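Local coordinates for ESX-5 secretion-associated protein EspG5 (Mycobacterium marinum, PDB 6VJ5), which acts as a specific cytoplasmic chaperone for cognate PE/PPE proteins, preventing aggregation of PE/PPE dimers, and is required for LipY and PE31/PPE18 secretion, at residues Ala224-Gln229 with Ala239-Leu244; Asp232-Pro237 with Leu289-Trp294. One frame throughout, in Å; residues are numbered along the deposited sequence.

Contact 1: residues Ala224-Gln229 with Ala239-Leu244; sequences AVYARQ and ASVLSL
Val225 and Leu242 face each other as an antiparallel hydrogen-bonded pair, and both of their backbone bonds run between these two residues. Leu242 N gives its hydrogen to Val225 O over 2.9 Å along a nearly straight path (165° at the hydrogen), while Val225 N reaches Leu242 O at 2.8 Å with a more bent 145°. A weaker CA-H...O contact joins Ala224 CA to Leu242 O at 3.4 Å, from the neighbouring non-hydrogen-bonded pair of Ala224 with Ser243. Val241 adds a close methyl-carbonyl approach: with CG1 anti to its backbone N (chi1 -177°), that methyl comes to 3.3 Å from Val225 O.

These strands, 221-231 and 234-247, form a beta hairpin within the large antiparallel sheet of EspG5; the edge of 221-231 away from the hairpin bonds to strand 83-91.

The apolar contacts divide between the two faces of the sheet. On one, Val225 CB and Leu242 CB lie 4.2 Å apart, and Val282 and Val285 of helix 275-286 pack against the leucine. On the other, Val241 CG2 touches Tyr226 CB at 4.1 Å, and CG1 lies obliquely beside the tyrosine ring.

The hydroxyl end of Tyr226 is hydrogen-bonded to Glu32, and Arg228 NH2, in plane at the ring edge, forms a salt bridge to the same glutamate. Val241 O is hydrogen-bonded to a polar side chain of another protein's chain.

Contact 2: residues Asp232-Pro237 with Leu289-Trp294; sequences DDAKGP and LPYGEW
Pro290 packs against the backbone at Gly236, and Tyr291 joins it in the close-fitting part of the contact. Gly236, with no side chain, presents bare backbone to the proline ring: Pro290 CG lies 3.9 Å from Gly236 CA, and its CD touches both Gly236 O and Pro237 O, each at 3.8 Å. The loop that follows helix 275-286 makes a type I beta turn from Leu289 to Gly292, which puts Pro290 and Tyr291 at its two central positions. Pro290 CG therefore also covers one face of the Tyr291 ring, 3.9 Å above its plane and over its centre. With CG anti to its carbonyl carbon (chi1 -52°), Tyr291 reaches across to the strand, and Lys235 CA meets the ring at its edge. The hydroxyl arrives at Ala234 and Lys235: Tyr291 OH touches Ala234 CB at 3.6 Å and stands 3.5 Å from Lys235 N without a hydrogen bond between them.

Leu289 adds only its CD2 methyl, 4.3 Å from Gly236 O; that side chain also packs on Ala227 and Gln229 of strand 221-231 and Leu83 of strand 83-91.

Toward the exposed start of the strand the fit slackens. The Lys235 side chain starts away from the loop and packs against Tyr230, and Asp232 OD2 accepts a weak bond from Ala234 N on its own segment.

No hydrogen bond or salt bridge crosses between 232-237 and 289-294, so shape and van der Waals contact hold this pair, while Gln229 supplies polar anchoring to the turn.

Contacts 1 and 2 have centres 14 Å apart and share strand 234-247, which pairs with 221-231 further along in contact 1 and meets the C-terminal loop near its start in contact 2. Their segments alternate along the chain: 224-229, 232-237, 239-244, then 289-294 after helix 275-286. Gln229 bridges the two, with OE1 2.7 Å from Tyr291 N and NE2 3.0 Å from Gly292 O, both probable hydrogen bonds. Contact 1 is buried; contact 2 lies nearer the surface, about 17 Å from the chain centre to its own. Contact 1 pairs the two hairpin strands, beside another protein's chain; contact 2, with Gln229, fastens the loop beside the hairpin's turn end.

Contact 1: residues Ala224-Gln229 with Ala239-Leu244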
loop_
_atom_site.group_PDB
_atom_site.type_symbol
_atom_site.label_atom_id
_atom_site.label_comp_id
_atom_site.label_asym_id
_atom_site.label_seq_id
_atom_site.Cartn_x
_atom_site.Cartn_y
_atom_site.Cartn_z
ATOM N N ALA C 224 13.549 20.804 -16.665
ATOM C CA ALA C 224 13.774 19.542 -17.358
ATOM C C ALA C 224 12.481 19.167 -18.066
ATOM O O ALA C 224 11.406 19.225 -17.464
ATOM C CB ALA C 224 14.203 18.444 -16.386
ATOM N N VAL C 225 12.578 18.803 -19.340
ATOM C CA VAL C 225 11.409 18.513 -20.162
ATOM C C VAL C 225 11.635 17.188 -20.873
ATOM O O VAL C 225 12.669 16.994 -21.520
ATOM C CB VAL C 225 11.135 19.632 -21.185
ATOM C CG1 VAL C 225 9.848 19.349 -21.944
ATOM C CG2 VAL C 225 11.075 20.984 -20.490
ATOM N N TYR C 226 10.662 16.285 -20.761
ATOM C CA TYR C 226 10.733 14.982 -21.407
ATOM C C TYR C 226 9.316 14.465 -21.609
ATOM O O TYR C 226 8.340 15.064 -21.145
ATOM C CB TYR C 226 11.574 14.003 -20.585
ATOM C CG TYR C 226 11.081 13.830 -19.168
ATOM C CD1 TYR C 226 11.384 14.768 -18.189
ATOM C CD2 TYR C 226 10.317 12.728 -18.809
ATOM C CE1 TYR C 226 10.936 14.619 -16.896
ATOM C CE2 TYR C 226 9.863 12.567 -17.512
ATOM C CZ TYR C 226 10.178 13.516 -16.561
ATOM O OH TYR C 226 9.731 13.368 -15.270
ATOM N N ALA C 227 9.207 13.344 -22.320
ATOM C CA ALA C 227 7.906 12.824 -22.712
ATOM C C ALA C 227 7.863 11.309 -22.564
ATOM O O ALA C 227 8.893 10.634 -22.493
ATOM C CB ALA C 227 7.562 13.211 -24.159
ATOM N N ARG C 228 6.638 10.785 -22.545
ATOM C CA ARG C 228 6.374 9.361 -22.379
ATOM C C ARG C 228 5.229 8.972 -23.302
ATOM O O ARG C 228 4.231 9.693 -23.402
ATOM C CB ARG C 228 6.037 9.045 -20.916
ATOM C CG ARG C 228 6.587 7.719 -20.413
ATOM C CD ARG C 228 6.702 7.686 -18.874
ATOM N NE ARG C 228 5.782 8.613 -18.221
ATOM C CZ ARG C 228 6.144 9.530 -17.328
ATOM N NH1 ARG C 228 5.236 10.331 -16.803
ATOM N NH2 ARG C 228 7.409 9.635 -16.941
ATOM N N GLN C 229 5.385 7.842 -23.992
ATOM C CA GLN C 229 4.398 7.342 -24.938
ATOM C C GLN C 229 3.919 5.960 -24.512
ATOM O O GLN C 229 4.662 5.193 -23.890
ATOM C CB GLN C 229 4.982 7.275 -26.353
ATOM C CG GLN C 229 4.054 7.781 -27.437
ATOM C CD GLN C 229 4.695 7.741 -28.813
ATOM O OE1 GLN C 229 5.746 7.128 -29.006
ATOM N NE2 GLN C 229 4.065 8.398 -29.777
ATOM N N ALA C 239 14.065 9.253 -25.553
ATOM C CA ALA C 239 15.481 8.972 -25.356
ATOM C C ALA C 239 16.253 10.221 -24.959
ATOM O O ALA C 239 17.339 10.111 -24.381
ATOM C CB ALA C 239 16.081 8.366 -26.627
ATOM N N SER C 240 15.703 11.400 -25.236
ATOM C CA SER C 240 16.364 12.670 -24.991
ATOM C C SER C 240 15.566 13.497 -23.994
ATOM O O SER C 240 14.336 13.414 -23.935
ATOM C CB SER C 240 16.525 13.460 -26.296
ATOM O OG SER C 240 16.869 14.807 -26.033
ATOM N N VAL C 241 16.282 14.301 -23.211
ATOM C CA VAL C 241 15.683 15.249 -22.282
ATOM C C VAL C 241 16.195 16.640 -22.626
ATOM O O VAL C 241 17.371 16.811 -22.963
ATOM C CB VAL C 241 16.011 14.904 -20.815
ATOM C CG1 VAL C 241 15.311 15.879 -19.864
ATOM C CG2 VAL C 241 15.618 13.469 -20.499
ATOM N N LEU C 242 15.312 17.630 -22.540
ATOM C CA LEU C 242 15.682 19.029 -22.699
ATOM C C LEU C 242 15.878 19.639 -21.320
ATOM O O LEU C 242 14.935 19.686 -20.523
ATOM C CB LEU C 242 14.621 19.818 -23.468
ATOM C CG LEU C 242 14.833 21.336 -23.488
ATOM C CD1 LEU C 242 16.121 21.699 -24.217
ATOM C CD2 LEU C 242 13.635 22.040 -24.124
ATOM N N SER C 243 17.083 20.127 -21.049
ATOM C CA SER C 243 17.389 20.826 -19.809
ATOM C C SER C 243 17.703 22.285 -20.120
ATOM O O SER C 243 18.613 22.575 -20.905
ATOM C CB SER C 243 18.564 20.168 -19.085
ATOM O OG SER C 243 18.916 20.912 -17.935
ATOM N N LEU C 244 16.956 23.194 -19.500
ATOM C CA LEU C 244 17.248 24.617 -19.528
ATOM C C LEU C 244 17.781 25.037 -18.167
ATOM O O LEU C 244 17.258 24.610 -17.132
ATOM C CB LEU C 244 16.005 25.439 -19.858
ATOM C CG LEU C 244 15.211 25.034 -21.097
ATOM C CD1 LEU C 244 14.120 26.074 -21.337
ATOM C CD2 LEU C 244 16.097 24.902 -22.306
#

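Contact 2: residues Asp232-Pro237 with Leu289-Trp294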
loop_
_atom_site.group_PDB
_atom_site.type_symbol
_atom_site.label_atom_id
_atom_site.label_comp_id
_atom_site.label_asym_id
_atom_site.label_seq_id
_atom_site.Cartn_x
_atom_site.Cartn_y
_atom_site.Cartn_z
ATOM N N ASP C 232 -0.497 -0.311 -26.439
ATOM C CA ASP C 232 -1.180 -1.397 -25.731
ATOM C C ASP C 232 -1.022 -1.225 -24.220
ATOM O O ASP C 232 -1.695 -0.381 -23.618
ATOM C CB ASP C 232 -0.684 -2.776 -26.206
ATOM C CG ASP C 232 0.828 -2.933 -26.160
ATOM O OD1 ASP C 232 1.539 -2.240 -26.913
ATOM O OD2 ASP C 232 1.304 -3.766 -25.359
ATOM N N ASP C 233 -0.137 -2.006 -23.597
ATOM C CA ASP C 233 0.189 -1.826 -22.187
ATOM C C ASP C 233 1.653 -1.472 -21.947
ATOM O O ASP C 233 2.014 -1.153 -20.808
ATOM C CB ASP C 233 -0.163 -3.089 -21.384
ATOM C CG ASP C 233 0.012 -2.899 -19.886
ATOM O OD1 ASP C 233 -0.699 -2.054 -19.301
ATOM O OD2 ASP C 233 0.862 -3.598 -19.297
ATOM N N ALA C 234 2.497 -1.506 -22.976
ATOM C CA ALA C 234 3.900 -1.148 -22.834
ATOM C C ALA C 234 4.076 0.368 -22.881
ATOM O O ALA C 234 3.241 1.101 -23.420
ATOM C CB ALA C 234 4.733 -1.808 -23.934
ATOM N N LYS C 235 5.187 0.840 -22.314
ATOM C CA LYS C 235 5.455 2.270 -22.231
ATOM C C LYS C 235 6.929 2.536 -22.505
ATOM O O LYS C 235 7.767 1.631 -22.449
ATOM C CB LYS C 235 5.052 2.830 -20.857
ATOM C CG LYS C 235 6.013 2.480 -19.724
ATOM C CD LYS C 235 5.290 2.450 -18.379
ATOM C CE LYS C 235 6.264 2.403 -17.204
ATOM N NZ LYS C 235 6.652 1.023 -16.796
ATOM N N GLY C 236 7.234 3.799 -22.816
ATOM C CA GLY C 236 8.591 4.215 -23.088
ATOM C C GLY C 236 8.804 5.716 -23.035
ATOM O O GLY C 236 7.979 6.504 -23.512
ATOM N N PRO C 237 9.931 6.140 -22.465
ATOM C CA PRO C 237 10.242 7.569 -22.392
ATOM C C PRO C 237 10.971 8.042 -23.644
ATOM O O PRO C 237 11.484 7.250 -24.437
ATOM C CB PRO C 237 11.164 7.651 -21.170
ATOM C CG PRO C 237 11.970 6.382 -21.290
ATOM C CD PRO C 237 11.004 5.327 -21.853
ATOM N N LEU C 289 10.603 9.817 -29.115
ATOM C CA LEU C 289 9.675 8.881 -28.504
ATOM C C LEU C 289 9.698 7.553 -29.260
ATOM O O LEU C 289 9.933 7.520 -30.474
ATOM C CB LEU C 289 8.265 9.460 -28.497
ATOM C CG LEU C 289 8.027 10.542 -27.447
ATOM C CD1 LEU C 289 6.784 11.339 -27.772
ATOM C CD2 LEU C 289 7.914 9.902 -26.072
ATOM N N PRO C 290 9.423 6.443 -28.568
ATOM C CA PRO C 290 9.633 5.127 -29.197
ATOM C C PRO C 290 8.572 4.744 -30.216
ATOM O O PRO C 290 8.883 3.980 -31.138
ATOM C CB PRO C 290 9.633 4.161 -28.000
ATOM C CG PRO C 290 8.768 4.857 -26.970
ATOM C CD PRO C 290 9.029 6.339 -27.150
ATOM N N TYR C 291 7.333 5.216 -30.084
ATOM C CA TYR C 291 6.227 4.725 -30.899
ATOM C C TYR C 291 5.805 5.719 -31.982
ATOM O O TYR C 291 4.637 5.766 -32.371
ATOM C CB TYR C 291 5.032 4.371 -30.013
ATOM C CG TYR C 291 5.361 3.445 -28.856
ATOM C CD1 TYR C 291 6.304 2.432 -28.992
ATOM C CD2 TYR C 291 4.733 3.591 -27.623
ATOM C CE1 TYR C 291 6.609 1.590 -27.932
ATOM C CE2 TYR C 291 5.031 2.755 -26.561
ATOM C CZ TYR C 291 5.969 1.757 -26.720
ATOM O OH TYR C 291 6.264 0.928 -25.660
ATOM N N GLY C 292 6.745 6.512 -32.486
ATOM C CA GLY C 292 6.488 7.302 -33.675
ATOM C C GLY C 292 5.629 8.532 -33.430
ATOM O O GLY C 292 5.469 9.010 -32.305
ATOM N N GLU C 293 5.053 9.032 -34.525
ATOM C CA GLU C 293 4.362 10.315 -34.568
ATOM C C GLU C 293 3.558 10.588 -33.306
ATOM O O GLU C 293 2.573 9.901 -33.018
ATOM C CB GLU C 293 3.439 10.357 -35.787
ATOM C CG GLU C 293 4.176 10.396 -37.109
ATOM C CD GLU C 293 3.239 10.413 -38.296
ATOM O OE1 GLU C 293 2.007 10.406 -38.087
ATOM O OE2 GLU C 293 3.738 10.431 -39.441
ATOM N N TRP C 294 3.959 11.631 -32.581
ATOM C CA TRP C 294 3.397 11.891 -31.264
ATOM C C TRP C 294 2.045 12.586 -31.338
ATOM O O TRP C 294 1.175 12.332 -30.501
ATOM C CB TRP C 294 4.379 12.728 -30.443
ATOM C CG TRP C 294 4.707 14.056 -31.061
ATOM C CD1 TRP C 294 5.664 14.310 -32.003
ATOM C CD2 TRP C 294 4.085 15.313 -30.776
ATOM N NE1 TRP C 294 5.675 15.645 -32.320
ATOM C CE2 TRP C 294 4.715 16.283 -31.581
ATOM C CE3 TRP C 294 3.059 15.713 -29.917
ATOM C CZ2 TRP C 294 4.349 17.626 -31.553
ATOM C CZ3 TRP C 294 2.698 17.045 -29.892
ATOM C CH2 TRP C 294 3.340 17.986 -30.703
#